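Putative glycerophosphodiester phosphodiesterase (Galdieria sulphuraria, PDB 2O55) probably acts as an enzyme of the glycerophosphodiester phosphodiesterase family, built on a TIM-barrel fold. Local coordinates at residues P7-H12 against G248-L253. Residues are numbered along the deposited sequence; the frame is centred on the assembly and turned at random.
Sequences PKIVGH and GLMNFL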
# COMPACT_ATOMS: atom_id res chain seq x y z
N PRO A 7 7.77 15.96 0.36
CA PRO A 7 7.08 14.69 0.63
C PRO A 7 7.98 13.52 0.28
O PRO A 7 8.87 13.66 -0.55
CB PRO A 7 5.87 14.72 -0.31
CG PRO A 7 5.88 16.11 -0.97
CD PRO A 7 7.31 16.57 -0.90
N LYS A 8 7.76 12.38 0.91
CA LYS A 8 8.54 11.19 0.58
C LYS A 8 7.81 10.31 -0.44
O LYS A 8 6.57 10.32 -0.47
CB LYS A 8 8.86 10.40 1.85
CG LYS A 8 9.77 11.14 2.81
CD LYS A 8 9.77 10.50 4.15
CE LYS A 8 10.72 11.26 5.05
NZ LYS A 8 9.94 11.73 6.24
N ILE A 9 8.55 9.56 -1.25
CA ILE A 9 7.94 8.73 -2.30
C ILE A 9 7.46 7.40 -1.74
O ILE A 9 8.19 6.71 -1.04
CB ILE A 9 8.92 8.38 -3.46
CG1 ILE A 9 9.88 9.52 -3.79
CG2 ILE A 9 8.18 7.93 -4.68
CD1 ILE A 9 9.22 10.78 -4.16
N VAL A 10 6.23 7.02 -2.08
CA VAL A 10 5.79 5.64 -1.88
C VAL A 10 5.66 4.96 -3.25
O VAL A 10 4.88 5.42 -4.09
CB VAL A 10 4.45 5.55 -1.16
CG1 VAL A 10 4.11 4.10 -0.95
CG2 VAL A 10 4.52 6.25 0.16
N GLY A 11 6.42 3.89 -3.47
CA GLY A 11 6.36 3.16 -4.74
C GLY A 11 5.09 2.33 -4.88
O GLY A 11 4.97 1.27 -4.24
N HIS A 12 4.15 2.80 -5.70
CA HIS A 12 2.87 2.15 -5.88
C HIS A 12 3.04 0.78 -6.54
O HIS A 12 3.47 0.68 -7.68
CB HIS A 12 1.89 3.02 -6.68
CG HIS A 12 0.44 2.65 -6.48
ND1 HIS A 12 -0.60 3.34 -7.06
CD2 HIS A 12 -0.13 1.66 -5.74
CE1 HIS A 12 -1.75 2.79 -6.71
NE2 HIS A 12 -1.49 1.77 -5.91
N GLY A 248 10.20 9.14 -11.81
CA GLY A 248 9.84 10.48 -12.27
C GLY A 248 9.65 11.44 -11.11
O GLY A 248 10.11 12.59 -11.15
N LEU A 249 8.98 10.96 -10.07
CA LEU A 249 8.75 11.75 -8.88
C LEU A 249 10.07 12.09 -8.21
O LEU A 249 10.27 13.25 -7.84
CB LEU A 249 7.81 11.03 -7.90
CG LEU A 249 7.43 11.76 -6.61
CD1 LEU A 249 7.21 13.23 -6.85
CD2 LEU A 249 6.18 11.18 -5.99
N MSE A 250 10.96 11.11 -8.05
CA MSE A 250 12.28 11.35 -7.47
C MSE A 250 13.05 12.38 -8.31
O MSE A 250 13.60 13.34 -7.77
CB MSE A 250 13.08 10.06 -7.42
CG MSE A 250 13.56 9.64 -6.02
SE MSE A 250 14.27 11.02 -4.73
CE MSE A 250 15.18 9.75 -3.30
N ASN A 251 13.04 12.17 -9.63
CA ASN A 251 13.73 13.05 -10.58
C ASN A 251 13.22 14.47 -10.49
O ASN A 251 13.99 15.43 -10.56
CB ASN A 251 13.63 12.53 -12.00
CG ASN A 251 14.62 11.41 -12.29
OD1 ASN A 251 15.30 10.91 -11.40
ND2 ASN A 251 14.69 11.01 -13.55
N PHE A 252 11.91 14.60 -10.32
CA PHE A 252 11.28 15.89 -10.00
C PHE A 252 11.85 16.49 -8.70
O PHE A 252 12.48 17.56 -8.72
CB PHE A 252 9.75 15.73 -9.91
CG PHE A 252 9.02 17.02 -9.61
CD1 PHE A 252 8.90 18.02 -10.58
CD2 PHE A 252 8.43 17.23 -8.36
CE1 PHE A 252 8.21 19.22 -10.31
CE2 PHE A 252 7.74 18.43 -8.08
CZ PHE A 252 7.62 19.42 -9.06
N LEU A 253 11.65 15.79 -7.58
CA LEU A 253 12.00 16.28 -6.25
C LEU A 253 13.47 16.69 -6.17
O LEU A 253 13.85 17.53 -5.35
CB LEU A 253 11.61 15.24 -5.18
CG LEU A 253 10.14 14.80 -5.07
CD1 LEU A 253 9.95 13.81 -3.95
CD2 LEU A 253 9.17 15.94 -4.84
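The peptide carbonyl of Pro7 is the flat group here, its oxygen directed toward one methyl of Leu253, with Pro7 O lying 3.6 Å from Leu253 CD1. The puckered pyrrolidine ring of the same proline is met obliquely at its CD corner by the second methyl, Pro7 CD and Leu253 CD2 being 4.4 Å apart; elsewhere the ring meets Leu234 of helix 227-236. Leu253 thus sends one methyl to the oxygen and the other, more loosely, to the ring, just ahead of strand 8-12 and without a hydrogen bond. Ile9 is the centre of the contact. Its CG1 stands beside the backbone N, anti to the carbonyl carbon, and the next torsion (chi2 -58°) turns CD1 into the notch formed by Leu249 and Leu253. Ile9 and Leu253 reach broadly toward each other, whereas Ile9 and Leu249 pass alongside in opposite directions, Ile9 CG2 reaching Leu249 CD2 at 4.0 Å. The exact spacing of Ile9 CD1 from Leu249 CG and Leu253 CD1 is doubtful at 2.81 Å resolution. In the TIM barrel, strand 8-12 pairs in parallel with both 39-46 and 240-243, and helix 246-253 follows the latter strand directly; segment 248-253 of that helix runs nearly antiparallel to strand 8-12, the axes at 170° and 9.3 Å apart at closest. Leu249 carries the interface further, touching Ile241 and Ser243 of strand 240-243 and Trp230 of helix 227-236. Toward the exposed side, the selenomethionine at Met250 flanks the isoleucine, Met250 CG sitting 4.3 Å from Ile9 CG1.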